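Local coordinates for protein HIRA (Homo sapiens, PDB 5YJE), which acts as a histone chaperone subunit that cooperates with ASF1A in replication-independent chromatin assembly and is required for periodic repression of histone genes during the cell cycle, at residues M146-T149 and T153-V156; H291-W296 and S334-L339. All coordinates share one frame; numbering follows the deposited sequence.

Contact 1 of 2, residues M146-T149 and T153-V156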
loop_
_atom_site.group_PDB
_atom_site.type_symbol
_atom_site.label_atom_id
_atom_site.label_comp_id
_atom_site.label_asym_id
_atom_site.label_seq_id
_atom_site.Cartn_x
_atom_site.Cartn_y
_atom_site.Cartn_z
ATOM N N MET B 146 -17.518 3.550 3.942
ATOM C CA MET B 146 -17.433 2.811 2.694
ATOM C C MET B 146 -18.245 3.546 1.635
ATOM O O MET B 146 -19.409 3.873 1.856
ATOM C CB MET B 146 -17.937 1.376 2.875
ATOM C CG MET B 146 -17.911 0.560 1.595
ATOM S SD MET B 146 -18.287 -1.209 1.796
ATOM C CE MET B 146 -19.998 -1.266 2.231
ATOM N N ALA B 147 -17.630 3.806 0.491
ATOM C CA ALA B 147 -18.308 4.410 -0.643
ATOM C C ALA B 147 -18.277 3.446 -1.827
ATOM O O ALA B 147 -17.204 2.959 -2.212
ATOM C CB ALA B 147 -17.654 5.745 -1.010
ATOM N N LEU B 148 -19.453 3.165 -2.387
ATOM C CA LEU B 148 -19.606 2.426 -3.640
ATOM C C LEU B 148 -20.025 3.413 -4.725
ATOM O O LEU B 148 -21.061 4.075 -4.594
ATOM C CB LEU B 148 -20.659 1.317 -3.507
ATOM C CG LEU B 148 -20.293 -0.143 -3.194
ATOM C CD1 LEU B 148 -19.889 -0.355 -1.749
ATOM C CD2 LEU B 148 -21.466 -1.037 -3.512
ATOM N N THR B 149 -19.245 3.497 -5.795
ATOM C CA THR B 149 -19.441 4.520 -6.809
ATOM C C THR B 149 -20.156 3.971 -8.044
ATOM O O THR B 149 -20.285 2.760 -8.251
ATOM C CB THR B 149 -18.102 5.154 -7.214
ATOM O OG1 THR B 149 -17.264 4.170 -7.839
ATOM C CG2 THR B 149 -17.389 5.744 -6.005
ATOM N N THR B 153 -16.735 0.952 -8.188
ATOM C CA THR B 153 -15.589 0.832 -7.302
ATOM C C THR B 153 -16.036 0.975 -5.852
ATOM O O THR B 153 -17.064 1.586 -5.544
ATOM C CB THR B 153 -14.519 1.889 -7.606
ATOM O OG1 THR B 153 -15.074 3.186 -7.386
ATOM C CG2 THR B 153 -14.030 1.777 -9.039
ATOM N N LEU B 154 -15.228 0.423 -4.963
ATOM C CA LEU B 154 -15.547 0.341 -3.549
ATOM C C LEU B 154 -14.360 0.894 -2.784
ATOM O O LEU B 154 -13.209 0.545 -3.087
ATOM C CB LEU B 154 -15.824 -1.125 -3.151
ATOM C CG LEU B 154 -16.325 -1.463 -1.738
ATOM C CD1 LEU B 154 -16.960 -2.852 -1.764
ATOM C CD2 LEU B 154 -15.261 -1.412 -0.671
ATOM N N SER B 155 -14.625 1.752 -1.809
ATOM C CA SER B 155 -13.566 2.312 -0.979
ATOM C C SER B 155 -13.967 2.228 0.482
ATOM O O SER B 155 -15.149 2.322 0.833
ATOM C CB SER B 155 -13.256 3.768 -1.315
ATOM O OG SER B 155 -12.713 3.916 -2.610
ATOM N N VAL B 156 -12.974 2.014 1.333
ATOM C CA VAL B 156 -13.189 1.996 2.772
ATOM C C VAL B 156 -12.076 2.807 3.405
ATOM O O VAL B 156 -10.896 2.620 3.090
ATOM C CB VAL B 156 -13.224 0.573 3.369
ATOM C CG1 VAL B 156 -13.501 0.632 4.875
ATOM C CG2 VAL B 156 -14.267 -0.293 2.658
#

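Contact 2 of 2, residues H291-W296 and S334-L339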
loop_
_atom_site.group_PDB
_atom_site.type_symbol
_atom_site.label_atom_id
_atom_site.label_comp_id
_atom_site.label_asym_id
_atom_site.label_seq_id
_atom_site.Cartn_x
_atom_site.Cartn_y
_atom_site.Cartn_z
ATOM N N HIS B 291 -13.577 -14.054 17.575
ATOM C CA HIS B 291 -14.281 -15.096 18.307
ATOM C C HIS B 291 -14.570 -16.288 17.400
ATOM O O HIS B 291 -14.400 -17.446 17.810
ATOM C CB HIS B 291 -15.562 -14.533 18.921
ATOM N N GLU B 292 -14.962 -16.025 16.147
ATOM C CA GLU B 292 -15.276 -17.109 15.219
ATOM C C GLU B 292 -14.013 -17.835 14.767
ATOM O O GLU B 292 -14.027 -19.061 14.587
ATOM C CB GLU B 292 -16.063 -16.565 14.025
ATOM C CG GLU B 292 -17.521 -16.242 14.377
ATOM C CD GLU B 292 -18.348 -15.756 13.195
ATOM O OE1 GLU B 292 -17.814 -14.991 12.362
ATOM O OE2 GLU B 292 -19.530 -16.160 13.092
ATOM N N TYR B 293 -12.907 -17.101 14.607
ATOM C CA TYR B 293 -11.644 -17.750 14.294
ATOM C C TYR B 293 -11.253 -18.723 15.393
ATOM O O TYR B 293 -10.929 -19.886 15.119
ATOM C CB TYR B 293 -10.529 -16.724 14.086
ATOM C CG TYR B 293 -9.203 -17.394 13.741
ATOM C CD1 TYR B 293 -8.957 -17.843 12.459
ATOM C CD2 TYR B 293 -8.212 -17.587 14.698
ATOM C CE1 TYR B 293 -7.760 -18.468 12.126
ATOM C CE2 TYR B 293 -7.003 -18.208 14.376
ATOM C CZ TYR B 293 -6.788 -18.653 13.086
ATOM O OH TYR B 293 -5.610 -19.277 12.727
ATOM N N ARG B 294 -11.265 -18.254 16.644
ATOM C CA ARG B 294 -10.911 -19.124 17.757
ATOM C C ARG B 294 -11.838 -20.336 17.825
ATOM O O ARG B 294 -11.382 -21.470 18.015
ATOM C CB ARG B 294 -10.949 -18.339 19.063
ATOM C CG ARG B 294 -10.783 -19.199 20.296
ATOM C CD ARG B 294 -10.808 -18.388 21.583
ATOM N NE ARG B 294 -10.900 -19.280 22.729
ATOM C CZ ARG B 294 -12.031 -19.852 23.127
ATOM N NH1 ARG B 294 -13.167 -19.610 22.473
ATOM N NH2 ARG B 294 -12.028 -20.665 24.175
ATOM N N HIS B 295 -13.140 -20.117 17.647
ATOM C CA HIS B 295 -14.092 -21.216 17.687
ATOM C C HIS B 295 -13.769 -22.278 16.637
ATOM O O HIS B 295 -13.634 -23.468 16.955
ATOM C CB HIS B 295 -15.505 -20.676 17.480
ATOM C CG HIS B 295 -16.521 -21.750 17.271
ATOM N ND1 HIS B 295 -16.864 -22.644 18.263
ATOM C CD2 HIS B 295 -17.241 -22.101 16.180
ATOM C CE1 HIS B 295 -17.774 -23.483 17.800
ATOM N NE2 HIS B 295 -18.020 -23.175 16.539
ATOM N N TRP B 296 -13.644 -21.863 15.374
ATOM C CA TRP B 296 -13.421 -22.830 14.308
ATOM C C TRP B 296 -12.034 -23.462 14.378
ATOM O O TRP B 296 -11.874 -24.634 14.016
ATOM C CB TRP B 296 -13.650 -22.170 12.956
ATOM C CG TRP B 296 -15.075 -21.964 12.702
ATOM C CD1 TRP B 296 -15.740 -20.786 12.695
ATOM C CD2 TRP B 296 -16.050 -22.982 12.434
ATOM N NE1 TRP B 296 -17.068 -20.995 12.426
ATOM C CE2 TRP B 296 -17.287 -22.336 12.264
ATOM C CE3 TRP B 296 -15.991 -24.383 12.317
ATOM C CZ2 TRP B 296 -18.458 -23.029 11.985
ATOM C CZ3 TRP B 296 -17.146 -25.070 12.037
ATOM C CH2 TRP B 296 -18.367 -24.397 11.866
ATOM N N SER B 334 3.403 -12.846 17.329
ATOM C CA SER B 334 2.799 -13.486 18.490
ATOM C C SER B 334 1.275 -13.481 18.439
ATOM O O SER B 334 0.637 -14.129 19.278
ATOM C CB SER B 334 3.285 -12.787 19.760
ATOM O OG SER B 334 3.212 -11.379 19.608
ATOM N N THR B 335 0.680 -12.774 17.485
ATOM C CA THR B 335 -0.752 -12.536 17.460
ATOM C C THR B 335 -1.342 -13.008 16.135
ATOM O O THR B 335 -0.671 -13.007 15.097
ATOM C CB THR B 335 -1.057 -11.044 17.662
ATOM O OG1 THR B 335 -0.086 -10.477 18.549
ATOM C CG2 THR B 335 -2.441 -10.853 18.261
ATOM N N VAL B 336 -2.600 -13.435 16.192
ATOM C CA VAL B 336 -3.426 -13.631 15.009
ATOM C C VAL B 336 -4.808 -13.120 15.369
ATOM O O VAL B 336 -5.357 -13.506 16.407
ATOM C CB VAL B 336 -3.490 -15.108 14.546
ATOM C CG1 VAL B 336 -3.867 -16.056 15.696
ATOM C CG2 VAL B 336 -4.469 -15.276 13.399
ATOM N N VAL B 337 -5.343 -12.206 14.557
ATOM C CA VAL B 337 -6.756 -11.866 14.680
ATOM C C VAL B 337 -6.978 -11.349 16.111
ATOM O O VAL B 337 -8.036 -11.516 16.730
ATOM C CB VAL B 337 -7.568 -13.104 14.212
ATOM C CG1 VAL B 337 -8.851 -13.256 14.760
ATOM C CG2 VAL B 337 -7.760 -13.043 12.747
ATOM N N GLY B 338 -5.948 -10.680 16.633
ATOM C CA GLY B 338 -5.984 -10.087 17.956
ATOM C C GLY B 338 -6.130 -11.103 19.067
ATOM O O GLY B 338 -6.957 -10.931 19.968
ATOM N N LEU B 339 -5.349 -12.180 19.008
ATOM C CA LEU B 339 -5.346 -13.193 20.052
ATOM C C LEU B 339 -3.919 -13.668 20.282
ATOM O O LEU B 339 -3.129 -13.765 19.339
ATOM C CB LEU B 339 -6.249 -14.376 19.686
ATOM C CG LEU B 339 -7.754 -14.133 19.674
ATOM C CD1 LEU B 339 -8.470 -15.294 19.015
ATOM C CD2 LEU B 339 -8.257 -13.933 21.084
#

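Contact 1 of 2, residues M146-T149 and T153-V156
M146-T149 and T153-V156 run antiparallel, their axes approaching to 4.6 Å, with A147 and S155 as a hydrogen-bonded pair between the non-hydrogen-bonded pairs M146-V156 and L148-L154. A147 N reaches S155 O at 2.9 Å and S155 N returns to A147 O, while T149 N bonds to T153 O nearly straight and in the carbonyl plane. The same carbonyls draw in CA-H groups, as where M146 CA lies 3.0 Å from S155 O.

M146, L148, L154 and V156 share one face. L154 CG stands anti to the backbone N (chi1 -174°), which lays the isobutyl end beside two partners: CD2 lies 3.9 Å from M146 SD, and CG lies 3.7 Å from L148 CD1, the two leucines side by side and pointing the same way. M146 is extended until a bend at chi3 turns its methyl, and its CG meets V156 CG2 at 3.9 Å. An alanine at L154 is likely to open a gap beside M146 SD and L148 CD1, leaving the flexible thioether freer to turn. P193 and M195 of the next sheet cover L154.

The other face carries the small A147 and S155; A147 fits against I135 and L138 of strand 135-141, and S155 OG makes a weak hydrogen bond to E168 N. Near the turn, T149 OG1 and T153 OG1 probably share a hydrogen bond, either hydroxyl donating, but the modelled 2.4 Å is too short to trust in detail. The pair forms the middle hairpin of a four-stranded antiparallel meander, an arrangement consistent with a beta-propeller blade.

Contact 2 of 2, residues H291-W296 and S334-L339
Y293 meets V336 and V337 through carbon alone, so the join between helix segment 291-296 and segment 334-339 is one of apolar side chains. The tyrosine offers two places. Its CB touches V337 CG1 at 3.9 Å, and farther out CE2 lies 4.0 Å from V336 CG2, which meets the ring obliquely, and equally near V336 CG1. With CG anti to the backbone N (chi1 -179°), the ring swings along the helix toward its C-terminal end, which brings CE2 to V336 while CB stays at V337; the tyrosine and V336 side chains then cross at about a right angle. A long aromatic side chain suits this place, since its CB meets V337 while its ring extends to V336. One residue on, R294 adds its CB, 3.9 Å from L339 CD1, at the margin of the contact.

Charge works elsewhere along the same arginine. Its extended chain carries the guanidinium away from L339, and NE forms a salt bridge with E347, so the aliphatic root packs while the charged end is paired with helix 341-353.

Backbone bonds stay within each segment. The helix keeps its own, such as W296 N to E292 O, whereas V336 and L339 flank the two-residue type I' turn V337-G338 of a short beta hairpin: V336 N bonds to L339 O at 3.2 Å, with a weak bond the other way. V337 and G338 both have positive phi in this turn, easy for glycine but less so for a branched valine.

The turn joins the short strands 335-336 and 339-340 and leans on three helices: 290-307 through Y293 and R294, 266-286 through L285, which touches both valines, and 341-353, where L344 meets L339 and R294.

In the fold
Contact 1 closes before contact 2 opens, so the two come in series. Their centres are 28 Å apart on opposite sides of the chain's centre, and their nearest atoms stay about 17 Å from each other. They share no sheet or helix: contact 1 is the buried middle of the four-stranded sheet running from 135-141 to 163-170, one of four such sheets, whereas contact 2 lies nearer the surface in the helical C-terminal part. This C-terminal portion of HIRA thus combines a strand-built part with a helical one: contact 1 joins neighbouring strands of one hairpin, while contact 2 brings together segments 38 residues apart. No other chain of the three-chain assembly touches either contact.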